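Local coordinates for protein lectin (Pleurotus ostreatus, PDB 6T0Q) that binds N-acetylgalactosamine and probably galactose, most likely with the help of bound calcium, through what appear to be two similar beta-sandwich domains, at residues S31-I36 with G126-I131; W35-E40 with I49-P54; I72-D77 with Q99-A104; S76-T81 with A121-G126. All blocks are in the same frame, centred on the assembly; numbering follows the deposited sequence.

Interaction 1: S31-I36 with G126-I131; sequences STSKWI and GIMASI. Unlike the reference sequence in segment 31-36: Ser31 (reference Asn), Thr32 (reference Ala).
Met128 lies over one face of the Trp35 indole. Its CE sits 3.6 Å from the centroid of the five-membered ring, 23° off the ring normal, which makes a CH-pi contact. SD stands over the same small ring, a Met-aromatic contact, while CB rests further out over the six-membered part. At the edge of the indole runs the backbone of Gly126, whose C is 3.7 Å from Trp35 CE3. Met128 CG stands anti to the backbone N (chi1 164°), and the bend at chi3 folds the methyl back over the ring. Trp184 meets the Trp35 ring from elsewhere in the chain.

The two backbones join as an antiparallel bridge, with Ile36 and Ile127 as a hydrogen-bonded pair. Ile36 N binds Ile127 O at 2.8 Å, and Ile127 N binds Ile36 O at 3.0 Å. The bridge puts strand 34-37 beside strand 126-135, an inner strand of a sheet of the N-terminal beta-sandwich domain. The side chains of this pair meet through their CG1 atoms, 3.6 Å apart.

At the far end Ser33 OG gives a hydrogen bond of 2.7 Å to Ala129 O. It comes from above the carbonyl plane, 57° out of it. Ser33 CB also packs on Ser130 OG, which is itself hydrogen-bonded to Leu29 O.

Interaction 2: W35-E40 with I49-P54; sequences WIWTGE and IISTRP
Glu40 OE1 is gripped by three donors. Arg53 NE reaches Glu40 OE1 across the contact at 2.9 Å. Thr38 OG1, from the same segment as the glutamate, reaches Glu40 OE1 at 2.6 Å, and a water gives a third bond. The hydroxyl of Thr38 takes the anti lone pair of OE1. Arg53 NE arrives on the syn side, 24° out of the carboxylate plane.

The other oxygen, Glu40 OE2, uses its syn lone pair to receive Arg53 NH2 at 2.8 Å. The arginine therefore holds the carboxylate side-on with NE and NH2, one nitrogen to each oxygen. The carboxylate lies at the edge of the guanidinium, and the two planes are 31° apart. The third nitrogen, NH1, is bonded to Thr52 O, from above that carbonyl's plane.

Thr38 OG1 also accepts from Glu40 N at 3.1 Å, which closes an ST turn and places the glutamate. The methyl of Thr38 packs on the arginine stem, CG2 to Arg53 CG at 3.6 Å. The aliphatic part of Arg53 also runs past Trp37 at about a right angle, with CB over one face of the indole near its rim. The water lies in the ring plane, accepts from Trp37 NE1 at 3.0 Å and donates to Ser51 OG.

This bidentate salt bridge ties the turn after strand 34-37 to the start of strand 51-60. With the guanidinium and two further donors on OE1, the carboxylate of Glu40 is probably kept ionised, and the guanidinium has little freedom to rotate.

Interaction 3: I72-D77 with Q99-A104; sequences IVVASD and QALFVA. With CA (calcium ion), chain F; NAG (2-acetamido-2-deoxy-beta-D-glucopyranose), chain C.
Val74 and Gln99 lie side by side, pointing the same way from neighbouring strands. Val74 CG1 sits 3.8 Å from Gln99 OE1. A chi1 of 175° swings the glutamine chain away from its backbone N, and it stays extended from there. Its amide thus reaches past the valine, where OE1 is bonded to His80 and NE2 to Thr91 O.

Ile72 and Leu101 share that face of the sheet and meet at their CB atoms, 4.1 Å apart. Leu101 CD1 leans toward Val74 CG1 at a similar distance. Ile72 reaches along the neighbouring strand with CD1, which touches Val103 CG1 at 3.8 Å. Phe82 packs against Ile72, Val74 and Leu101. The other face carries Val73 and Ala100, a non-hydrogen-bonded pair.

Four backbone bonds hold the strands at the flanking pairs, Ile72 with Leu101 and Val74 with Gln99. The shortest is Ile72 N to Leu101 O, 2.7 Å.

An N-acetylglucosamine of a glycan packs on strand 98-104. Phe102 N donates to its O7 at 3.1 Å and 167°, and its acetyl methyl C8 meets the edge of the Phe102 ring, 3.5 Å from CD1. Asp77, at the end of the other segment, binds calcium with OD1. The arrangement is that of an antiparallel sheet whose edge strand, outermost within this chain, carries a glycan consistent with one N-linked to Asn301, rather than a sugar-recognition pocket.

Interaction 4: S76-T81 with A121-G126; sequences SDDAHT and ANSPAG. With CA (calcium ion), chain F.
Metal bonds to one calcium ion join Asp77 and Asp78 to Ser123 and Pro124. Each aspartate gives one oxygen, Asp77 OD1 and Asp78 OD2, both 2.6 Å from the calcium. From the facing loop come Ser123 OG and the backbone carbonyl of Pro124, with O 2.5 Å from the calcium. A water and Asn118 OD1 complete the site. The water also donates to Asp78 OD1, the oxygen that does not bind the metal, at 2.6 Å. With chi1 at -177°, Asp77 turns its carboxylate away from its own backbone N and out to the ion.

Backbone hydrogen bonds pair Asp77 with Gly126 in an antiparallel bridge. Asp77 N binds Gly126 O at 2.8 Å, and Gly126 N binds Asp77 O at 3.0 Å.

Hydrogen bonds to second-shell groups hold the ligands. Asp77 OD2 is held by Trp184 NE1, Asp78 OD2 by Leu119 N, and Ser123 OG is bonded to Val120 O. Apart from the site, Ser76 OG is bonded to His80 ND1 around the corner of the chain.

Packing is slight: the Pro124 ring lies beside the Asp77 carboxylate, with CG 3.8 Å from OD2.

The peptide between Asp77 and Asp78 is cis. With an asparagine at the end of strand 109-118, the site resembles the Asp-cis-Asp calcium site of PA14-type lectin domains, where the ion takes part in sugar binding; a like role here is probable.

All four contacts lie in the N-terminal half. Interactions 1 and 3 lie about 10 Å apart between centres and reach the same sheet, where strands 67-76 and 126-135 are neighbours. Interactions 2 and 4, about 8 Å apart, both reach the sheet holding strands 51-60 and 79-84. Strand 34-37 serves interactions 1 and 2, while interactions 3 and 4 share Ser76 and Asp77, where the chain changes sheet. Interaction 2 closes before 3 and 4 open; interaction 3 falls between the segments of interaction 1, and interaction 4 does so up to Gly126, which the two share. The calcium site sits where the sheets meet; the sugar, probably the protein's own N-linked glycan, packs on an outer strand.

Interaction 1: S31-I36 with G126-I131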
loop_
_atom_site.group_PDB
_atom_site.type_symbol
_atom_site.label_atom_id
_atom_site.label_comp_id
_atom_site.label_asym_id
_atom_site.label_seq_id
_atom_site.Cartn_x
_atom_site.Cartn_y
_atom_site.Cartn_z
ATOM N N SER A 31 32.537 19.304 11.568
ATOM C CA SER A 31 33.960 19.580 11.789
ATOM C C SER A 31 34.630 20.201 10.571
ATOM O O SER A 31 35.552 21.014 10.714
ATOM C CB SER A 31 34.691 18.288 12.167
ATOM O OG SER A 31 34.043 17.655 13.262
ATOM N N THR A 32 34.222 19.807 9.364
ATOM C CA THR A 32 34.849 20.335 8.160
ATOM C C THR A 32 34.066 21.486 7.547
ATOM O O THR A 32 34.451 21.992 6.488
ATOM C CB THR A 32 35.042 19.229 7.123
ATOM O OG1 THR A 32 33.765 18.769 6.672
ATOM C CG2 THR A 32 35.813 18.062 7.731
ATOM N N SER A 33 32.996 21.930 8.191
ATOM C CA SER A 33 32.147 22.940 7.583
ATOM C C SER A 33 32.646 24.345 7.910
ATOM O O SER A 33 33.401 24.556 8.863
ATOM C CB SER A 33 30.697 22.763 8.052
ATOM O OG SER A 33 29.848 23.692 7.395
ATOM N N LYS A 34 32.197 25.318 7.108
ATOM C CA LYS A 34 32.534 26.723 7.302
ATOM C C LYS A 34 31.276 27.569 7.484
ATOM O O LYS A 34 30.221 27.283 6.909
ATOM C CB LYS A 34 33.333 27.295 6.108
ATOM C CG LYS A 34 34.480 26.408 5.583
ATOM C CD LYS A 34 35.566 26.234 6.628
ATOM C CE LYS A 34 36.724 25.369 6.102
ATOM N NZ LYS A 34 37.630 24.956 7.218
ATOM N N TRP A 35 31.410 28.618 8.291
ATOM C CA TRP A 35 30.410 29.677 8.358
ATOM C C TRP A 35 30.521 30.556 7.117
ATOM O O TRP A 35 31.627 30.940 6.725
ATOM C CB TRP A 35 30.639 30.531 9.609
ATOM C CG TRP A 35 30.397 29.799 10.889
ATOM C CD1 TRP A 35 31.332 29.210 11.699
ATOM C CD2 TRP A 35 29.127 29.585 11.512
ATOM N NE1 TRP A 35 30.710 28.633 12.789
ATOM C CE2 TRP A 35 29.357 28.849 12.693
ATOM C CE3 TRP A 35 27.812 29.938 11.178
ATOM C CZ2 TRP A 35 28.320 28.459 13.545
ATOM C CZ3 TRP A 35 26.779 29.547 12.028
ATOM C CH2 TRP A 35 27.042 28.818 13.193
ATOM N N ILE A 36 29.388 30.900 6.500
ATOM C CA ILE A 36 29.444 31.814 5.365
ATOM C C ILE A 36 28.449 32.948 5.545
ATOM O O ILE A 36 27.411 32.812 6.207
ATOM C CB ILE A 36 29.204 31.114 4.012
ATOM C CG1 ILE A 36 27.821 30.455 3.970
ATOM C CG2 ILE A 36 30.332 30.127 3.722
ATOM C CD1 ILE A 36 27.523 29.767 2.620
ATOM N N GLY A 126 25.969 34.606 10.013
ATOM C CA GLY A 126 26.559 33.450 9.363
ATOM C C GLY A 126 25.635 32.255 9.298
ATOM O O GLY A 126 24.725 32.115 10.123
ATOM N N ILE A 127 25.837 31.396 8.303
ATOM C CA ILE A 127 25.164 30.108 8.257
ATOM C C ILE A 127 26.227 29.037 8.079
ATOM O O ILE A 127 27.274 29.263 7.461
ATOM C CB ILE A 127 24.093 30.009 7.137
ATOM C CG1 ILE A 127 24.726 30.208 5.775
ATOM C CG2 ILE A 127 22.934 31.008 7.374
ATOM C CD1 ILE A 127 23.855 29.731 4.628
ATOM N N MET A 128 25.947 27.861 8.623
ATOM C CA MET A 128 26.848 26.725 8.535
ATOM C C MET A 128 26.009 25.473 8.351
ATOM O O MET A 128 24.991 25.307 9.023
ATOM C CB MET A 128 27.714 26.592 9.797
ATOM C CG MET A 128 28.389 25.215 9.935
ATOM S SD MET A 128 29.353 25.021 11.456
ATOM C CE MET A 128 30.865 25.824 10.968
ATOM N N ALA A 129 26.423 24.603 7.430
ATOM C CA ALA A 129 25.711 23.351 7.235
ATOM C C ALA A 129 26.682 22.271 6.782
ATOM O O ALA A 129 27.695 22.559 6.142
ATOM C CB ALA A 129 24.575 23.494 6.214
ATOM N N SER A 130 26.380 21.032 7.170
ATOM C CA SER A 130 26.933 19.827 6.569
ATOM C C SER A 130 25.803 19.041 5.934
ATOM O O SER A 130 24.727 18.894 6.525
ATOM C CB SER A 130 27.645 18.907 7.586
ATOM O OG SER A 130 28.968 19.348 7.828
ATOM N N ILE A 131 26.075 18.503 4.758
ATOM C CA ILE A 131 25.122 17.709 3.993
ATOM C C ILE A 131 25.797 16.367 3.748
ATOM O O ILE A 131 26.694 16.263 2.904
ATOM C CB ILE A 131 24.750 18.398 2.675
ATOM C CG1 ILE A 131 24.262 19.824 2.953
ATOM C CG2 ILE A 131 23.728 17.569 1.892
ATOM C CD1 ILE A 131 24.357 20.729 1.727
#

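Interaction 2: W35-E40 with I49-P54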
loop_
_atom_site.group_PDB
_atom_site.type_symbol
_atom_site.label_atom_id
_atom_site.label_comp_id
_atom_site.label_asym_id
_atom_site.label_seq_id
_atom_site.Cartn_x
_atom_site.Cartn_y
_atom_site.Cartn_z
ATOM N N TRP A 35 31.410 28.618 8.291
ATOM C CA TRP A 35 30.410 29.677 8.358
ATOM C C TRP A 35 30.521 30.556 7.117
ATOM O O TRP A 35 31.627 30.940 6.725
ATOM C CB TRP A 35 30.639 30.531 9.609
ATOM C CG TRP A 35 30.397 29.799 10.889
ATOM C CD1 TRP A 35 31.332 29.210 11.699
ATOM C CD2 TRP A 35 29.127 29.585 11.512
ATOM N NE1 TRP A 35 30.710 28.633 12.789
ATOM C CE2 TRP A 35 29.357 28.849 12.693
ATOM C CE3 TRP A 35 27.812 29.938 11.178
ATOM C CZ2 TRP A 35 28.320 28.459 13.545
ATOM C CZ3 TRP A 35 26.779 29.547 12.028
ATOM C CH2 TRP A 35 27.042 28.818 13.193
ATOM N N ILE A 36 29.388 30.900 6.500
ATOM C CA ILE A 36 29.444 31.814 5.365
ATOM C C ILE A 36 28.449 32.948 5.545
ATOM O O ILE A 36 27.411 32.812 6.207
ATOM C CB ILE A 36 29.204 31.114 4.012
ATOM C CG1 ILE A 36 27.821 30.455 3.970
ATOM C CG2 ILE A 36 30.332 30.127 3.722
ATOM C CD1 ILE A 36 27.523 29.767 2.620
ATOM N N TRP A 37 28.795 34.084 4.952
ATOM C CA TRP A 37 27.887 35.210 4.799
ATOM C C TRP A 37 28.287 35.905 3.498
ATOM O O TRP A 37 28.899 35.285 2.618
ATOM C CB TRP A 37 27.928 36.098 6.063
ATOM C CG TRP A 37 26.771 37.044 6.153
ATOM C CD1 TRP A 37 26.806 38.402 5.997
ATOM C CD2 TRP A 37 25.394 36.701 6.383
ATOM N NE1 TRP A 37 25.542 38.924 6.131
ATOM C CE2 TRP A 37 24.658 37.902 6.367
ATOM C CE3 TRP A 37 24.715 35.493 6.612
ATOM C CZ2 TRP A 37 23.271 37.938 6.573
ATOM C CZ3 TRP A 37 23.333 35.528 6.821
ATOM C CH2 TRP A 37 22.629 36.747 6.798
ATOM N N THR A 38 27.956 37.191 3.372
ATOM C CA THR A 38 28.151 37.917 2.120
ATOM C C THR A 38 29.502 38.608 2.019
ATOM O O THR A 38 29.962 38.880 0.907
ATOM C CB THR A 38 27.074 38.993 1.948
ATOM O OG1 THR A 38 27.133 39.907 3.048
ATOM C CG2 THR A 38 25.678 38.367 1.848
ATOM N N GLY A 39 30.123 38.959 3.137
ATOM C CA GLY A 39 31.299 39.799 3.065
ATOM C C GLY A 39 30.997 41.277 2.967
ATOM O O GLY A 39 31.919 42.069 2.740
ATOM N N GLU A 40 29.730 41.676 3.138
ATOM C CA GLU A 40 29.407 43.098 3.215
ATOM C C GLU A 40 30.245 43.796 4.279
ATOM O O GLU A 40 30.641 44.952 4.105
ATOM C CB GLU A 40 27.911 43.276 3.469
ATOM C CG GLU A 40 27.101 43.039 2.180
ATOM C CD GLU A 40 25.631 42.796 2.447
ATOM O OE1 GLU A 40 25.279 41.686 2.909
ATOM O OE2 GLU A 40 24.826 43.719 2.202
ATOM N N ILE A 49 24.691 44.293 9.290
ATOM C CA ILE A 49 23.392 44.955 9.377
ATOM C C ILE A 49 22.278 43.915 9.449
ATOM O O ILE A 49 22.423 42.768 9.021
ATOM C CB ILE A 49 23.171 45.904 8.185
ATOM C CG1 ILE A 49 23.148 45.100 6.876
ATOM C CG2 ILE A 49 24.232 47.013 8.169
ATOM C CD1 ILE A 49 22.646 45.888 5.658
ATOM N N ILE A 50 21.132 44.342 9.986
ATOM C CA ILE A 50 19.926 43.526 9.915
ATOM C C ILE A 50 19.578 43.303 8.454
ATOM O O ILE A 50 19.475 44.258 7.674
ATOM C CB ILE A 50 18.778 44.199 10.683
ATOM C CG1 ILE A 50 19.090 44.225 12.185
ATOM C CG2 ILE A 50 17.464 43.482 10.422
ATOM C CD1 ILE A 50 18.072 45.043 13.016
ATOM N N SER A 51 19.407 42.041 8.069
ATOM C CA SER A 51 19.287 41.710 6.655
ATOM C C SER A 51 18.985 40.227 6.503
ATOM O O SER A 51 19.269 39.418 7.392
ATOM C CB SER A 51 20.569 42.060 5.893
ATOM O OG SER A 51 21.702 41.498 6.535
ATOM N N THR A 52 18.415 39.888 5.348
ATOM C CA THR A 52 18.223 38.515 4.903
ATOM C C THR A 52 19.015 38.323 3.615
ATOM O O THR A 52 19.014 39.198 2.743
ATOM C CB THR A 52 16.731 38.219 4.681
ATOM O OG1 THR A 52 16.018 38.485 5.897
ATOM C CG2 THR A 52 16.514 36.762 4.273
ATOM N N ARG A 53 19.710 37.190 3.496
ATOM C CA ARG A 53 20.611 36.985 2.362
ATOM C C ARG A 53 20.488 35.568 1.817
ATOM O O ARG A 53 20.322 34.620 2.600
ATOM C CB ARG A 53 22.071 37.258 2.786
ATOM C CG ARG A 53 22.333 38.717 3.193
ATOM C CD ARG A 53 22.161 39.632 1.979
ATOM N NE ARG A 53 22.530 41.027 2.235
ATOM C CZ ARG A 53 21.653 42.024 2.338
ATOM N NH1 ARG A 53 20.353 41.783 2.226
ATOM N NH2 ARG A 53 22.079 43.260 2.554
ATOM N N PRO A 54 20.557 35.392 0.494
ATOM C CA PRO A 54 20.468 34.054 -0.099
ATOM C C PRO A 54 21.818 33.370 -0.249
ATOM O O PRO A 54 22.850 34.007 -0.460
ATOM C CB PRO A 54 19.880 34.336 -1.488
ATOM C CG PRO A 54 20.514 35.648 -1.862
ATOM C CD PRO A 54 20.623 36.442 -0.544
HETATM O O HOH W 1 24.365 41.639 5.477
#

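Interaction 3: I72-D77 with Q99-A104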
loop_
_atom_site.group_PDB
_atom_site.type_symbol
_atom_site.label_atom_id
_atom_site.label_comp_id
_atom_site.label_asym_id
_atom_site.label_seq_id
_atom_site.Cartn_x
_atom_site.Cartn_y
_atom_site.Cartn_z
ATOM N N ILE A 72 21.244 16.197 7.093
ATOM C CA ILE A 72 21.684 17.591 7.101
ATOM C C ILE A 72 21.748 18.091 8.536
ATOM O O ILE A 72 20.847 17.813 9.336
ATOM C CB ILE A 72 20.738 18.470 6.253
ATOM C CG1 ILE A 72 20.792 18.030 4.781
ATOM C CG2 ILE A 72 21.074 19.969 6.404
ATOM C CD1 ILE A 72 19.601 18.499 3.952
ATOM N N VAL A 73 22.813 18.825 8.870
ATOM C CA VAL A 73 22.872 19.590 10.115
ATOM C C VAL A 73 23.176 21.033 9.749
ATOM O O VAL A 73 24.128 21.293 9.004
ATOM C CB VAL A 73 23.928 19.047 11.098
ATOM C CG1 VAL A 73 24.001 19.960 12.340
ATOM C CG2 VAL A 73 23.591 17.599 11.520
ATOM N N VAL A 74 22.375 21.969 10.265
ATOM C CA VAL A 74 22.500 23.376 9.886
ATOM C C VAL A 74 22.426 24.243 11.140
ATOM O O VAL A 74 21.686 23.935 12.082
ATOM C CB VAL A 74 21.429 23.778 8.841
ATOM C CG1 VAL A 74 20.015 23.474 9.346
ATOM C CG2 VAL A 74 21.572 25.255 8.460
ATOM N N ALA A 75 23.226 25.309 11.165
ATOM C CA ALA A 75 23.232 26.268 12.259
ATOM C C ALA A 75 23.289 27.667 11.669
ATOM O O ALA A 75 23.753 27.861 10.542
ATOM C CB ALA A 75 24.421 26.047 13.201
ATOM N N SER A 76 22.849 28.656 12.448
ATOM C CA SER A 76 22.758 29.995 11.883
ATOM C C SER A 76 22.858 31.046 12.970
ATOM O O SER A 76 22.434 30.835 14.103
ATOM C CB SER A 76 21.440 30.194 11.115
ATOM O OG SER A 76 20.317 29.929 11.958
ATOM N N ASP A 77 23.358 32.207 12.583
ATOM C CA ASP A 77 23.251 33.410 13.394
ATOM C C ASP A 77 22.677 34.472 12.471
ATOM O O ASP A 77 23.394 34.972 11.604
ATOM C CB ASP A 77 24.624 33.808 13.944
ATOM C CG ASP A 77 24.573 35.025 14.861
ATOM O OD1 ASP A 77 23.486 35.631 15.011
ATOM O OD2 ASP A 77 25.631 35.363 15.439
ATOM N N GLN A 99 20.684 22.054 13.826
ATOM C CA GLN A 99 19.361 21.509 13.544
ATOM C C GLN A 99 19.486 20.351 12.560
ATOM O O GLN A 99 20.112 20.499 11.509
ATOM C CB GLN A 99 18.449 22.581 12.949
ATOM C CG GLN A 99 17.076 22.060 12.509
ATOM C CD GLN A 99 16.226 23.163 11.920
ATOM O OE1 GLN A 99 16.661 23.869 11.016
ATOM N NE2 GLN A 99 15.023 23.343 12.449
ATOM N N ALA A 100 18.874 19.215 12.884
ATOM C CA ALA A 100 18.909 18.043 12.011
ATOM C C ALA A 100 17.761 18.080 11.007
ATOM O O ALA A 100 16.612 18.323 11.383
ATOM C CB ALA A 100 18.822 16.758 12.832
ATOM N N LEU A 101 18.067 17.809 9.738
ATOM C CA LEU A 101 17.062 17.715 8.684
ATOM C C LEU A 101 17.387 16.510 7.808
ATOM O O LEU A 101 18.558 16.175 7.616
ATOM C CB LEU A 101 17.024 18.997 7.830
ATOM C CG LEU A 101 16.744 20.336 8.535
ATOM C CD1 LEU A 101 16.933 21.487 7.559
ATOM C CD2 LEU A 101 15.315 20.375 9.114
ATOM N N PHE A 102 16.347 15.864 7.264
ATOM C CA PHE A 102 16.508 14.694 6.397
ATOM C C PHE A 102 15.711 14.907 5.118
ATOM O O PHE A 102 14.607 15.458 5.167
ATOM C CB PHE A 102 16.024 13.403 7.089
ATOM C CG PHE A 102 16.685 13.135 8.419
ATOM C CD1 PHE A 102 16.160 13.662 9.585
ATOM C CD2 PHE A 102 17.825 12.350 8.494
ATOM C CE1 PHE A 102 16.766 13.423 10.815
ATOM C CE2 PHE A 102 18.441 12.096 9.722
ATOM C CZ PHE A 102 17.912 12.633 10.880
ATOM N N VAL A 103 16.248 14.468 3.976
ATOM C CA VAL A 103 15.601 14.769 2.695
ATOM C C VAL A 103 16.022 13.735 1.654
ATOM O O VAL A 103 17.167 13.266 1.642
ATOM C CB VAL A 103 15.926 16.213 2.234
ATOM C CG1 VAL A 103 17.395 16.337 1.819
ATOM C CG2 VAL A 103 14.996 16.645 1.088
ATOM N N ALA A 104 15.075 13.380 0.781
ATOM C CA ALA A 104 15.368 12.615 -0.427
ATOM C C ALA A 104 16.030 13.503 -1.479
ATOM O O ALA A 104 15.819 14.717 -1.520
ATOM C CB ALA A 104 14.086 12.010 -1.010
HETATM CA CA CA F . 23.387 38.112 14.399
HETATM C C1 NAG C . 9.794 17.346 7.548
HETATM C C2 NAG C . 10.987 18.163 8.070
HETATM C C3 NAG C . 10.498 19.437 8.796
HETATM C C4 NAG C . 9.448 20.201 7.993
HETATM C C5 NAG C . 8.352 19.254 7.511
HETATM C C6 NAG C . 7.360 19.918 6.576
HETATM C C7 NAG C . 13.067 17.000 8.754
HETATM C C8 NAG C . 13.726 16.211 9.845
HETATM N N2 NAG C . 11.794 17.360 8.979
HETATM O O3 NAG C . 11.601 20.301 9.053
HETATM O O4 NAG C . 8.952 21.324 8.621
HETATM O O5 NAG C . 8.948 18.179 6.774
HETATM O O6 NAG C . 7.999 20.418 5.408
HETATM O O7 NAG C . 13.652 17.292 7.732
HETATM O O HOH W 2 22.446 38.087 16.960
#

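Interaction 4: S76-T81 with A121-G126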
loop_
_atom_site.group_PDB
_atom_site.type_symbol
_atom_site.label_atom_id
_atom_site.label_comp_id
_atom_site.label_asym_id
_atom_site.label_seq_id
_atom_site.Cartn_x
_atom_site.Cartn_y
_atom_site.Cartn_z
ATOM N N SER A 76 22.849 28.656 12.448
ATOM C CA SER A 76 22.758 29.995 11.883
ATOM C C SER A 76 22.858 31.046 12.970
ATOM O O SER A 76 22.434 30.835 14.103
ATOM C CB SER A 76 21.440 30.194 11.115
ATOM O OG SER A 76 20.317 29.929 11.958
ATOM N N ASP A 77 23.358 32.207 12.583
ATOM C CA ASP A 77 23.251 33.410 13.394
ATOM C C ASP A 77 22.677 34.472 12.471
ATOM O O ASP A 77 23.394 34.972 11.604
ATOM C CB ASP A 77 24.624 33.808 13.944
ATOM C CG ASP A 77 24.573 35.025 14.861
ATOM O OD1 ASP A 77 23.486 35.631 15.011
ATOM O OD2 ASP A 77 25.631 35.363 15.439
ATOM N N ASP A 78 21.387 34.813 12.620
ATOM C CA ASP A 78 20.482 34.372 13.688
ATOM C C ASP A 78 19.540 33.233 13.303
ATOM O O ASP A 78 19.176 32.428 14.145
ATOM C CB ASP A 78 19.604 35.545 14.144
ATOM C CG ASP A 78 20.385 36.616 14.859
ATOM O OD1 ASP A 78 20.593 36.456 16.078
ATOM O OD2 ASP A 78 20.798 37.603 14.205
ATOM N N ALA A 79 19.105 33.185 12.044
ATOM C CA ALA A 79 18.046 32.256 11.667
ATOM C C ALA A 79 18.245 31.820 10.222
ATOM O O ALA A 79 19.000 32.441 9.469
ATOM C CB ALA A 79 16.658 32.896 11.857
ATOM N N HIS A 80 17.540 30.753 9.828
ATOM C CA HIS A 80 17.691 30.207 8.484
ATOM C C HIS A 80 16.410 29.522 8.021
ATOM O O HIS A 80 15.601 29.047 8.825
ATOM C CB HIS A 80 18.832 29.186 8.417
ATOM C CG HIS A 80 18.614 27.999 9.307
ATOM N ND1 HIS A 80 19.144 27.914 10.577
ATOM C CD2 HIS A 80 17.902 26.861 9.121
ATOM C CE1 HIS A 80 18.778 26.769 11.129
ATOM N NE2 HIS A 80 18.021 26.113 10.267
ATOM N N THR A 81 16.267 29.446 6.697
ATOM C CA THR A 81 15.307 28.572 6.032
ATOM C C THR A 81 16.065 27.743 5.008
ATOM O O THR A 81 16.810 28.299 4.199
ATOM C CB THR A 81 14.201 29.381 5.338
ATOM O OG1 THR A 81 13.625 30.285 6.284
ATOM C CG2 THR A 81 13.111 28.453 4.798
ATOM N N ALA A 121 21.192 44.228 14.918
ATOM C CA ALA A 121 22.094 45.194 14.299
ATOM C C ALA A 121 23.472 45.130 14.948
ATOM O O ALA A 121 23.610 44.831 16.135
ATOM C CB ALA A 121 21.522 46.612 14.414
ATOM N N ASN A 122 24.501 45.401 14.145
ATOM C CA ASN A 122 25.891 45.453 14.590
ATOM C C ASN A 122 26.383 44.118 15.134
ATOM O O ASN A 122 27.326 44.093 15.924
ATOM C CB ASN A 122 26.117 46.539 15.656
ATOM C CG ASN A 122 25.634 47.907 15.211
ATOM O OD1 ASN A 122 25.911 48.338 14.093
ATOM N ND2 ASN A 122 24.897 48.589 16.083
ATOM N N SER A 123 25.786 43.003 14.724
ATOM C CA SER A 123 26.137 41.699 15.267
ATOM C C SER A 123 26.676 40.806 14.154
ATOM O O SER A 123 26.466 41.089 12.969
ATOM C CB SER A 123 24.918 41.033 15.932
ATOM O OG SER A 123 24.025 40.507 14.959
ATOM N N PRO A 124 27.394 39.735 14.491
ATOM C CA PRO A 124 27.895 38.837 13.441
ATOM C C PRO A 124 26.744 38.116 12.754
ATOM O O PRO A 124 25.635 38.018 13.278
ATOM C CB PRO A 124 28.808 37.858 14.192
ATOM C CG PRO A 124 28.421 37.959 15.634
ATOM C CD PRO A 124 27.844 39.338 15.843
ATOM N N ALA A 125 27.014 37.621 11.548
ATOM C CA ALA A 125 26.003 36.910 10.771
ATOM C C ALA A 125 26.657 35.740 10.058
ATOM O O ALA A 125 27.767 35.871 9.541
ATOM C CB ALA A 125 25.335 37.831 9.730
ATOM N N GLY A 126 25.969 34.606 10.013
ATOM C CA GLY A 126 26.559 33.450 9.363
ATOM C C GLY A 126 25.635 32.255 9.298
ATOM O O GLY A 126 24.725 32.115 10.123
HETATM CA CA CA F . 23.387 38.112 14.399
HETATM O O HOH W 2 22.446 38.087 16.960
#